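Local coordinates for titin (Homo sapiens, PDB 5JDD), which is a giant protein of the muscle sarcomere, whose tandem I-band immunoglobulin domains, three of them in this fragment, probably act as links of an elastic filament, at residues Asp246-Phe249 and Ala254-Thr257; Glu204-Lys209 and Leu230-Asn235; Thr220-Met225 and Asn238-Asp243; Lys98-Glu101 and Thr107-Phe110. All coordinates share one frame; numbering follows the deposited sequence. Where two conformers were deposited one is given.

Contact 1. Residues Asp246-Phe249 and Ala254-Thr257; sequences DYTF and ATST
The hydroxyls of Thr248 and Thr257 join across the F-G hairpin of an immunoglobulin I-set domain, with OG1 of Thr248 2.7 Å from OG1 of Thr257. Each OG1 stands anti to the carbonyl carbon (chi1 -57° and -60°), which turns both toward the gap between the strands. This is the non-hydrogen-bonded pair of the antiparallel ladder, where the backbones approach closely and two short, beta-branched side chains can bond each other directly.

The next pair, Phe249 and Ser256, is hydrogen-bonded. Phe249 N donates to Ser256 O at 2.8 Å, and Ser256 N returns a bond to Phe249 O at 3.0 Å, both with N-H...O angles of 156°. Beyond the threonine pair, Thr257 CA makes a weaker CA-H...O contact with Tyr247 O at 3.2 Å.

The two faces of the hairpin differ. Threonines suit the face of Thr248, Thr255 and Thr257, since they favour extended backbone and tolerate solvent. The other face is interior: Phe249 occupies the place of the F-strand cysteine in disulfide-bonded immunoglobulin domains and meets Trp210 edge to face, while the small Ser256 is satisfied by Leu184 N. Tyr247 also points inward, and its OH bonds Asp243 O, four residues earlier, the tyrosine corner of Greek-key sandwiches.

Packing on the threonine face is light. Asp246, whose OD1 bonds Thr259 OG1, lays its CB 4.2 Å from Thr257 CG2, and the methyl CG2 of Thr248 rests 4.0 Å from Thr255 CB.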
loop_
_atom_site.group_PDB
_atom_site.type_symbol
_atom_site.label_atom_id
_atom_site.label_comp_id
_atom_site.label_asym_id
_atom_site.label_seq_id
_atom_site.Cartn_x
_atom_site.Cartn_y
_atom_site.Cartn_z
ATOM N N ASP A 246 23.543 -26.703 26.337
ATOM C CA ASP A 246 22.862 -25.445 26.595
ATOM C C ASP A 246 21.839 -25.211 25.493
ATOM O O ASP A 246 22.156 -25.321 24.302
ATOM C CB ASP A 246 23.843 -24.274 26.619
ATOM C CG ASP A 246 24.856 -24.377 27.728
ATOM O OD1 ASP A 246 24.568 -25.032 28.753
ATOM O OD2 ASP A 246 25.951 -23.799 27.563
ATOM N N TYR A 247 20.616 -24.877 25.890
ATOM C CA TYR A 247 19.543 -24.666 24.935
ATOM C C TYR A 247 19.111 -23.217 24.940
ATOM O O TYR A 247 19.015 -22.598 26.008
ATOM C CB TYR A 247 18.372 -25.598 25.260
ATOM C CG TYR A 247 18.724 -27.033 24.991
ATOM C CD1 TYR A 247 19.399 -27.802 25.938
ATOM C CD2 TYR A 247 18.430 -27.610 23.767
ATOM C CE1 TYR A 247 19.756 -29.126 25.668
ATOM C CE2 TYR A 247 18.758 -28.941 23.501
ATOM C CZ TYR A 247 19.433 -29.683 24.452
ATOM O OH TYR A 247 19.780 -30.989 24.182
ATOM N N THR A 248 18.865 -22.676 23.745
ATOM C CA THR A 248 18.496 -21.275 23.609
ATOM C C THR A 248 17.220 -21.142 22.791
ATOM O O THR A 248 17.099 -21.703 21.701
ATOM C CB THR A 248 19.603 -20.460 22.916
ATOM O OG1 THR A 248 20.830 -20.593 23.649
ATOM C CG2 THR A 248 19.223 -18.983 22.838
ATOM N N PHE A 249 16.264 -20.398 23.331
ATOM C CA PHE A 249 15.091 -20.003 22.576
ATOM C C PHE A 249 15.385 -18.636 21.986
ATOM O O PHE A 249 15.865 -17.744 22.702
ATOM C CB PHE A 249 13.876 -19.942 23.502
ATOM C CG PHE A 249 12.658 -19.337 22.866
ATOM C CD1 PHE A 249 11.795 -20.115 22.104
ATOM C CD2 PHE A 249 12.364 -17.997 23.056
ATOM C CE1 PHE A 249 10.654 -19.554 21.530
ATOM C CE2 PHE A 249 11.236 -17.429 22.476
ATOM C CZ PHE A 249 10.376 -18.213 21.714
ATOM N N ALA A 254 14.983 -11.280 20.978
ATOM C CA ALA A 254 14.904 -11.811 22.337
ATOM C C ALA A 254 15.464 -13.219 22.409
ATOM O O ALA A 254 15.227 -14.035 21.506
ATOM C CB ALA A 254 13.468 -11.814 22.821
ATOM N N THR A 255 16.222 -13.503 23.467
ATOM C CA THR A 255 16.710 -14.861 23.710
ATOM C C THR A 255 16.644 -15.248 25.176
ATOM O O THR A 255 16.689 -14.396 26.077
ATOM C CB THR A 255 18.175 -15.100 23.234
ATOM O OG1 THR A 255 19.079 -14.312 24.017
ATOM C CG2 THR A 255 18.353 -14.773 21.763
ATOM N N SER A 256 16.570 -16.553 25.412
ATOM C CA SER A 256 16.677 -17.111 26.751
ATOM C C SER A 256 17.446 -18.417 26.653
ATOM O O SER A 256 17.172 -19.223 25.757
ATOM C CB SER A 256 15.284 -17.352 27.344
ATOM O OG SER A 256 15.391 -17.940 28.638
ATOM N N THR A 257 18.405 -18.629 27.552
ATOM C CA THR A 257 19.223 -19.849 27.532
ATOM C C THR A 257 19.179 -20.549 28.888
ATOM O O THR A 257 19.130 -19.891 29.931
ATOM C CB THR A 257 20.690 -19.553 27.138
ATOM O OG1 THR A 257 20.733 -18.962 25.834
ATOM C CG2 THR A 257 21.528 -20.826 27.112
#

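Contact 2. Residues Glu204-Lys209 and Leu230-Asn235; sequences EGISYK and LTHSLN
The B-C loop of the third immunoglobulin domain closes over the beginning of strand E (231-236) through Tyr208 and Ile206, which both pack against the imidazole of His232. The phenol places one face toward the histidine, with CG of His232 over it. The ring centroids are 4.8 Å apart and the planes inclined at 46°, neither stacked nor edge to face. The nearest atoms are Tyr208 CE2 and His232 ND1, 3.6 Å apart. That nitrogen also has a hydrogen bond with Thr227 OG1, which helps fix the rotation of the imidazole.

At the far end of the histidine, Ile206 brings its terminal methyl CD1 to 3.7 Å from His232 NE2. Its CG1 lies between the backbone N and carbonyl carbon (chi1 52°), and the second torsion (chi2 89°) turns CD1 toward NE2, which it approaches obliquely. A histidine suits this place because its flat body packs against apolar groups while a ring nitrogen still finds a polar partner.

Nearer the surface, Leu230 covers the start of the loop: its CD2 lies 3.4 Å from Glu204 N and 3.9 Å from Glu204 CB. The Glu204 carboxylate itself turns to Lys229 in a salt bridge.

Tyr208 also packs on Met225 and Thr227 of strand 223-228, and His232 on Val199 and Val201 of strand 195-201. The loop meanwhile faces the preceding domain, where Lys106 bonds Glu204 O and Thr105 bonds Ser207 N.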
loop_
_atom_site.group_PDB
_atom_site.type_symbol
_atom_site.label_atom_id
_atom_site.label_comp_id
_atom_site.label_asym_id
_atom_site.label_seq_id
_atom_site.Cartn_x
_atom_site.Cartn_y
_atom_site.Cartn_z
ATOM N N GLU A 204 1.413 -13.193 20.578
ATOM C CA GLU A 204 1.045 -14.391 19.845
ATOM C C GLU A 204 1.522 -14.267 18.403
ATOM O O GLU A 204 1.599 -13.153 17.868
ATOM C CB GLU A 204 -0.476 -14.552 19.877
ATOM C CG GLU A 204 -0.979 -15.860 19.324
ATOM C CD GLU A 204 -2.366 -16.198 19.824
ATOM O OE1 GLU A 204 -3.317 -15.463 19.478
ATOM O OE2 GLU A 204 -2.499 -17.199 20.563
ATOM N N GLY A 205 1.857 -15.398 17.786
ATOM C CA GLY A 205 2.085 -15.442 16.351
ATOM C C GLY A 205 3.487 -15.063 15.929
ATOM O O GLY A 205 3.740 -14.781 14.762
ATOM N N ILE A 206 4.418 -15.057 16.872
ATOM C CA ILE A 206 5.784 -14.707 16.523
ATOM C C ILE A 206 6.542 -15.913 15.976
ATOM O O ILE A 206 6.138 -17.060 16.185
ATOM C CB ILE A 206 6.504 -14.036 17.704
ATOM C CG1 ILE A 206 6.374 -14.877 18.970
ATOM C CG2 ILE A 206 5.872 -12.680 17.971
ATOM C CD1 ILE A 206 7.456 -15.902 19.154
ATOM N N SER A 207 7.610 -15.646 15.238
ATOM C CA SER A 207 8.470 -16.704 14.735
ATOM C C SER A 207 9.612 -16.937 15.711
ATOM O O SER A 207 10.072 -16.011 16.394
ATOM C CB SER A 207 9.020 -16.352 13.356
ATOM O OG SER A 207 7.970 -16.295 12.405
ATOM N N TYR A 208 10.079 -18.172 15.775
ATOM C CA TYR A 208 11.110 -18.526 16.735
ATOM C C TYR A 208 11.957 -19.681 16.228
ATOM O O TYR A 208 11.612 -20.348 15.248
ATOM C CB TYR A 208 10.461 -18.946 18.062
ATOM C CG TYR A 208 9.697 -20.252 17.951
ATOM C CD1 TYR A 208 10.328 -21.464 18.199
ATOM C CD2 TYR A 208 8.351 -20.273 17.577
ATOM C CE1 TYR A 208 9.649 -22.660 18.081
ATOM C CE2 TYR A 208 7.658 -21.477 17.466
ATOM C CZ TYR A 208 8.319 -22.663 17.723
ATOM O OH TYR A 208 7.687 -23.889 17.623
ATOM N N LYS A 209 13.054 -19.932 16.934
ATOM C CA LYS A 209 13.819 -21.159 16.747
ATOM C C LYS A 209 14.467 -21.552 18.065
ATOM O O LYS A 209 14.542 -20.758 19.013
ATOM C CB LYS A 209 14.885 -20.997 15.665
ATOM C CG LYS A 209 15.955 -20.006 16.025
ATOM C CD LYS A 209 16.809 -19.659 14.811
ATOM C CE LYS A 209 17.779 -18.538 15.160
ATOM N NZ LYS A 209 18.594 -18.118 13.982
ATOM N N LEU A 230 0.760 -18.330 24.462
ATOM C CA LEU A 230 1.987 -17.552 24.419
ATOM C C LEU A 230 3.194 -18.350 24.895
ATOM O O LEU A 230 4.269 -17.786 25.107
ATOM C CB LEU A 230 1.828 -16.305 25.281
ATOM C CG LEU A 230 0.675 -15.400 24.874
ATOM C CD1 LEU A 230 0.444 -14.320 25.920
ATOM C CD2 LEU A 230 0.989 -14.781 23.538
ATOM N N THR A 231 3.027 -19.662 25.061
ATOM C CA THR A 231 4.109 -20.507 25.541
ATOM C C THR A 231 4.652 -21.410 24.429
ATOM O O THR A 231 3.887 -22.000 23.663
ATOM C CB THR A 231 3.655 -21.351 26.748
ATOM O OG1 THR A 231 3.237 -20.472 27.800
ATOM C CG2 THR A 231 4.783 -22.240 27.253
ATOM N N HIS A 232 5.974 -21.492 24.344
ATOM C CA HIS A 232 6.641 -22.321 23.356
ATOM C C HIS A 232 7.471 -23.342 24.106
ATOM O O HIS A 232 8.160 -23.009 25.075
ATOM C CB HIS A 232 7.525 -21.456 22.459
ATOM C CG HIS A 232 6.775 -20.358 21.774
ATOM N ND1 HIS A 232 6.079 -20.558 20.601
ATOM C CD2 HIS A 232 6.554 -19.069 22.129
ATOM C CE1 HIS A 232 5.490 -19.428 20.245
ATOM N NE2 HIS A 232 5.757 -18.511 21.160
ATOM N N SER A 233 7.385 -24.593 23.674
ATOM C CA SER A 233 8.044 -25.686 24.381
ATOM C C SER A 233 8.986 -26.470 23.481
ATOM O O SER A 233 8.788 -26.549 22.267
ATOM C CB SER A 233 7.009 -26.637 24.993
ATOM O OG SER A 233 6.193 -27.214 23.992
ATOM N N LEU A 234 10.008 -27.051 24.091
ATOM C CA LEU A 234 10.914 -27.965 23.412
ATOM C C LEU A 234 10.914 -29.244 24.235
ATOM O O LEU A 234 11.369 -29.261 25.383
ATOM C CB LEU A 234 12.330 -27.379 23.313
ATOM C CG LEU A 234 13.448 -28.358 22.931
ATOM C CD1 LEU A 234 13.228 -28.931 21.554
ATOM C CD2 LEU A 234 14.804 -27.666 23.019
ATOM N N ASN A 235 10.359 -30.302 23.662
ATOM C CA ASN A 235 10.193 -31.557 24.365
ATOM C C ASN A 235 11.186 -32.554 23.808
ATOM O O ASN A 235 11.151 -32.860 22.618
ATOM C CB ASN A 235 8.761 -32.062 24.190
ATOM C CG ASN A 235 8.514 -33.374 24.915
ATOM O OD1 ASN A 235 8.503 -34.444 24.304
ATOM N ND2 ASN A 235 8.319 -33.296 26.224
#

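Contact 3. Residues Thr220-Met225 and Asn238-Asp243; sequences TDKCQM and NVHFGD
A salt bridge at the C-terminal end of the third domain joins Lys222, just before strand D (223-228), to Asp243 in the E-F turn. It stands where V- and I-set domains commonly pair a basic residue with the aspartate of the E-F turn, four residues before the corner tyrosine. The lysine extends from CB to CE and bends only at the last torsion (chi4 103°), bringing Lys222 NZ to 3.0 Å from Asp243 OD2 on the syn side, 22° out of the carboxylate plane. Lysine has the length to span the gap, and its CE methylene lies 3.3 Å from the other oxygen, Asp243 OD1.

Asp243 OD2 is gripped twice. Besides the ammonium, His240 N donates to it at 2.9 Å, on the anti lone pair of OD2, away from the other carboxylate oxygen. The same OD2 lies 3.4 Å above the centre of the imidazole of His240, so one carboxylate ties the turn together. Two donors on a buried carboxylate probably favour its charged form. The 3-10 turn is closed by Asp243 N bonding His240 O.

Backbone carbonyls and a water add to the ammonium's surroundings. Arg237 O is hydrogen-bonded to it, Lys222 NZ lies 3.1 Å from Asn238 O, and the water accepts from NZ and donates to Asn238 O. On the other segment, Thr220 OG1 accepts from Cys223 N at 2.9 Å, an ST motif that shapes the turn leading into the strand.

Ile236 of strand 231-236 packs against both Lys222 and Asp243, and Asp243 further touches Leu260 of strand 254-263.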
loop_
_atom_site.group_PDB
_atom_site.type_symbol
_atom_site.label_atom_id
_atom_site.label_comp_id
_atom_site.label_asym_id
_atom_site.label_seq_id
_atom_site.Cartn_x
_atom_site.Cartn_y
_atom_site.Cartn_z
ATOM N N THR A 220 11.986 -33.186 15.087
ATOM C CA THR A 220 12.014 -34.636 14.931
ATOM C C THR A 220 11.096 -35.275 15.960
ATOM O O THR A 220 10.554 -34.584 16.821
ATOM C CB THR A 220 13.424 -35.214 15.156
ATOM O OG1 THR A 220 13.825 -34.967 16.507
ATOM C CG2 THR A 220 14.446 -34.600 14.206
ATOM N N ASP A 221 10.928 -36.590 15.870
ATOM C CA ASP A 221 10.123 -37.300 16.851
ATOM C C ASP A 221 10.749 -37.116 18.230
ATOM O O ASP A 221 10.040 -36.952 19.222
ATOM C CB ASP A 221 10.014 -38.792 16.514
ATOM C CG ASP A 221 9.152 -39.064 15.286
ATOM O OD1 ASP A 221 8.277 -38.230 14.962
ATOM O OD2 ASP A 221 9.351 -40.125 14.652
ATOM N N LYS A 222 12.078 -37.112 18.282
ATOM C CA LYS A 222 12.769 -36.943 19.556
ATOM C C LYS A 222 12.686 -35.525 20.108
ATOM O O LYS A 222 12.501 -35.339 21.307
ATOM C CB LYS A 222 14.231 -37.373 19.459
ATOM C CG LYS A 222 14.944 -37.232 20.796
ATOM C CD LYS A 222 16.369 -37.679 20.730
ATOM C CE LYS A 222 17.103 -37.208 21.958
ATOM N NZ LYS A 222 17.304 -38.302 22.948
ATOM N N CYS A 223 12.832 -34.533 19.235
ATOM C CA CYS A 223 12.793 -33.127 19.639
ATOM C C CYS A 223 11.598 -32.434 19.025
ATOM O O CYS A 223 11.627 -32.023 17.858
ATOM C CB CYS A 223 14.077 -32.398 19.231
ATOM S SG CYS A 223 15.549 -33.033 20.071
ATOM N N GLN A 224 10.529 -32.323 19.805
ATOM C CA GLN A 224 9.312 -31.691 19.315
ATOM C C GLN A 224 9.167 -30.277 19.863
ATOM O O GLN A 224 9.320 -30.039 21.064
ATOM C CB GLN A 224 8.084 -32.547 19.641
ATOM C CG GLN A 224 8.121 -33.918 18.971
ATOM C CD GLN A 224 6.939 -34.794 19.337
ATOM O OE1 GLN A 224 5.882 -34.300 19.731
ATOM N NE2 GLN A 224 7.112 -36.106 19.207
ATOM N N MET A 225 8.881 -29.336 18.969
ATOM C CA MET A 225 8.756 -27.930 19.325
ATOM C C MET A 225 7.352 -27.444 19.029
ATOM O O MET A 225 6.906 -27.476 17.879
ATOM C CB MET A 225 9.779 -27.095 18.557
ATOM C CG MET A 225 11.190 -27.272 19.108
ATOM S SD MET A 225 12.572 -26.926 17.990
ATOM C CE MET A 225 12.465 -28.328 16.868
ATOM N N ASN A 238 13.626 -39.387 25.889
ATOM C CA ASN A 238 14.649 -40.415 26.096
ATOM C C ASN A 238 16.055 -39.811 26.155
ATOM O O ASN A 238 16.940 -40.176 25.380
ATOM C CB ASN A 238 14.558 -41.493 25.000
ATOM C CG ASN A 238 15.385 -42.726 25.326
ATOM O OD1 ASN A 238 15.715 -42.976 26.486
ATOM N ND2 ASN A 238 15.731 -43.498 24.301
ATOM N N VAL A 239 16.252 -38.870 27.071
ATOM C CA VAL A 239 17.496 -38.108 27.062
ATOM C C VAL A 239 18.715 -38.956 27.421
ATOM O O VAL A 239 18.635 -39.935 28.179
ATOM C CB VAL A 239 17.432 -36.843 27.951
ATOM C CG1 VAL A 239 16.374 -35.878 27.428
ATOM C CG2 VAL A 239 17.153 -37.209 29.402
ATOM N N HIS A 240 19.854 -38.580 26.860
ATOM C CA HIS A 240 21.112 -39.240 27.184
ATOM C C HIS A 240 22.190 -38.169 27.298
ATOM O O HIS A 240 21.894 -36.978 27.180
ATOM C CB HIS A 240 21.452 -40.300 26.127
ATOM C CG HIS A 240 21.400 -39.788 24.721
ATOM N ND1 HIS A 240 22.241 -38.803 24.253
ATOM C CD2 HIS A 240 20.598 -40.124 23.681
ATOM C CE1 HIS A 240 21.963 -38.554 22.984
ATOM N NE2 HIS A 240 20.964 -39.339 22.617
ATOM N N PHE A 241 23.426 -38.591 27.530
ATOM C CA PHE A 241 24.550 -37.668 27.686
ATOM C C PHE A 241 24.671 -36.695 26.519
ATOM O O PHE A 241 25.024 -35.525 26.705
ATOM C CB PHE A 241 25.850 -38.460 27.848
ATOM C CG PHE A 241 27.097 -37.616 27.761
ATOM C CD1 PHE A 241 27.572 -36.925 28.874
ATOM C CD2 PHE A 241 27.811 -37.537 26.571
ATOM C CE1 PHE A 241 28.730 -36.160 28.791
ATOM C CE2 PHE A 241 28.963 -36.770 26.478
ATOM C CZ PHE A 241 29.430 -36.087 27.595
ATOM N N GLY A 242 24.385 -37.178 25.314
ATOM C CA GLY A 242 24.488 -36.343 24.132
ATOM C C GLY A 242 23.539 -35.161 24.160
ATOM O O GLY A 242 23.781 -34.144 23.513
ATOM N N ASP A 243 22.454 -35.292 24.917
ATOM C CA ASP A 243 21.478 -34.208 25.031
ATOM C C ASP A 243 21.860 -33.158 26.064
ATOM O O ASP A 243 21.296 -32.056 26.069
ATOM C CB ASP A 243 20.100 -34.775 25.384
ATOM C CG ASP A 243 19.563 -35.699 24.312
ATOM O OD1 ASP A 243 19.398 -35.242 23.159
ATOM O OD2 ASP A 243 19.316 -36.886 24.611
HETATM O O HOH W 1 17.287 -40.818 22.556
#

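Contact 4. Residues Lys98-Glu101 and Thr107-Phe110; sequences KNIE and TASF
One water donates to Ser109 O at 2.8 Å and to Lys98 O at 2.9 Å, bridging two backbones that make no direct hydrogen bond with each other. It stands at the edge of the middle immunoglobulin domain, where the chain, having left strand A (93-95) of one sheet, passes to strand A' (100-103) of the other. Strand 108-114 is strand B, so the contact spans from one sheet of the sandwich to its partner.

Beside the water the contact becomes apolar. Ile100 points toward strand B; a chi1 of 49° tucks CG1 over the backbone, between its N and C atoms, and the extended second torsion carries CD1 over one face of Phe110. This is a CH-pi contact: CD1 is 4.1 Å from the ring centroid and 21° off the normal. The same methyl reaches Ala108 CB at 3.9 Å and lies 3.4 Å from Ser109 O, while CG1 lies against the ring at CZ. A branched, long-armed isoleucine fits a strand that must reach inward from the border, and the small alanine accommodates its tip.

Phe110 is used at its rim as well. Lys98 O sits near the ring plane, 3.4 Å from Phe110 CE1, where the positive edge of the aromatic would suit a carbonyl oxygen. The ring continues inward to Tyr160, Ala171 and Leu173.

Ile100 of strand A' thus holds to strand B by dispersion, and the water ties the preceding loop to that strand. With the backbone of Ile100 paired to Thr172 and Thr174 of strand 167-176, the sheets meet here through side chains and water.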
loop_
_atom_site.group_PDB
_atom_site.type_symbol
_atom_site.label_atom_id
_atom_site.label_comp_id
_atom_site.label_asym_id
_atom_site.label_seq_id
_atom_site.Cartn_x
_atom_site.Cartn_y
_atom_site.Cartn_z
ATOM N N LYS A 98 -3.466 4.058 8.452
ATOM C CA LYS A 98 -3.363 4.067 9.897
ATOM C C LYS A 98 -1.930 3.822 10.354
ATOM O O LYS A 98 -1.269 2.888 9.890
ATOM C CB LYS A 98 -4.263 2.980 10.492
ATOM C CG LYS A 98 -5.746 3.157 10.194
ATOM C CD LYS A 98 -6.267 4.475 10.750
ATOM C CE LYS A 98 -6.079 4.575 12.262
ATOM N NZ LYS A 98 -6.748 3.462 12.996
ATOM N N ASN A 99 -1.461 4.640 11.289
ATOM C CA ASN A 99 -0.228 4.318 12.000
ATOM C C ASN A 99 -0.420 3.014 12.759
ATOM O O ASN A 99 -1.459 2.810 13.401
ATOM C CB ASN A 99 0.124 5.405 13.014
ATOM C CG ASN A 99 0.371 6.754 12.375
ATOM O OD1 ASN A 99 0.799 6.854 11.220
ATOM N ND2 ASN A 99 0.104 7.815 13.134
ATOM N N ILE A 100 0.586 2.146 12.716
ATOM C CA ILE A 100 0.491 0.845 13.370
ATOM C C ILE A 100 1.742 0.452 14.146
ATOM O O ILE A 100 2.848 0.873 13.803
ATOM C CB ILE A 100 0.198 -0.261 12.353
ATOM C CG1 ILE A 100 1.152 -0.148 11.164
ATOM C CG2 ILE A 100 -1.260 -0.195 11.905
ATOM C CD1 ILE A 100 1.078 -1.320 10.189
ATOM N N GLU A 101 1.548 -0.347 15.199
ATOM C CA GLU A 101 2.623 -1.009 15.922
ATOM C C GLU A 101 2.464 -2.500 15.698
ATOM O O GLU A 101 1.366 -3.040 15.877
ATOM C CB GLU A 101 2.529 -0.746 17.419
ATOM C CG GLU A 101 2.744 0.679 17.847
ATOM C CD GLU A 101 2.835 0.767 19.356
ATOM O OE1 GLU A 101 2.564 -0.264 20.012
ATOM O OE2 GLU A 101 3.184 1.842 19.879
ATOM N N THR A 107 3.484 -9.744 10.495
ATOM C CA THR A 107 3.191 -9.042 9.257
ATOM C C THR A 107 2.515 -7.706 9.543
ATOM O O THR A 107 1.632 -7.623 10.404
ATOM C CB THR A 107 2.257 -9.896 8.388
ATOM O OG1 THR A 107 2.907 -11.141 8.083
ATOM C CG2 THR A 107 1.896 -9.179 7.101
ATOM N N ALA A 108 2.942 -6.663 8.831
ATOM C CA ALA A 108 2.324 -5.346 8.936
ATOM C C ALA A 108 1.598 -5.050 7.640
ATOM O O ALA A 108 2.018 -5.472 6.568
ATOM C CB ALA A 108 3.373 -4.274 9.185
ATOM N N SER A 109 0.508 -4.306 7.723
ATOM C CA SER A 109 -0.164 -3.904 6.505
ATOM C C SER A 109 -0.684 -2.476 6.559
ATOM O O SER A 109 -1.103 -1.962 7.600
ATOM C CB SER A 109 -1.274 -4.885 6.137
ATOM O OG SER A 109 -2.291 -4.901 7.109
ATOM N N PHE A 110 -0.590 -1.823 5.406
ATOM C CA PHE A 110 -1.142 -0.488 5.218
ATOM C C PHE A 110 -2.143 -0.536 4.092
ATOM O O PHE A 110 -1.947 -1.261 3.115
ATOM C CB PHE A 110 -0.044 0.514 4.831
ATOM C CG PHE A 110 0.901 0.826 5.944
ATOM C CD1 PHE A 110 0.539 1.720 6.945
ATOM C CD2 PHE A 110 2.146 0.225 6.000
ATOM C CE1 PHE A 110 1.405 2.005 7.995
ATOM C CE2 PHE A 110 3.024 0.500 7.045
ATOM C CZ PHE A 110 2.657 1.393 8.045
HETATM O O HOH W 2 -2.121 0.364 8.842
#

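In the fold
Contacts 1, 2 and 3 belong to the third domain, while contact 4 lies in the middle one, its centre about 23 Å from that of contact 2. Contact 1 is backbone pairing and one hydroxyl-hydroxyl bond inside one sheet, whereas contacts 2 and 4 rest on apolar packing and contact 3 on charge. All are partly buried, with interior rings in contacts 1, 2 and 4 and a carboxylate in contact 3. Phe249 of contact 1 packs on Tyr208 and His232 of contact 2, joining the two sheets. Contacts 2 and 3 share the pairing of strands 223-228 and 231-236, where Asn235 N probably bonds Gln224 O. Contact 2 lies toward the interdomain side, contact 3 near the chain's C-terminal end.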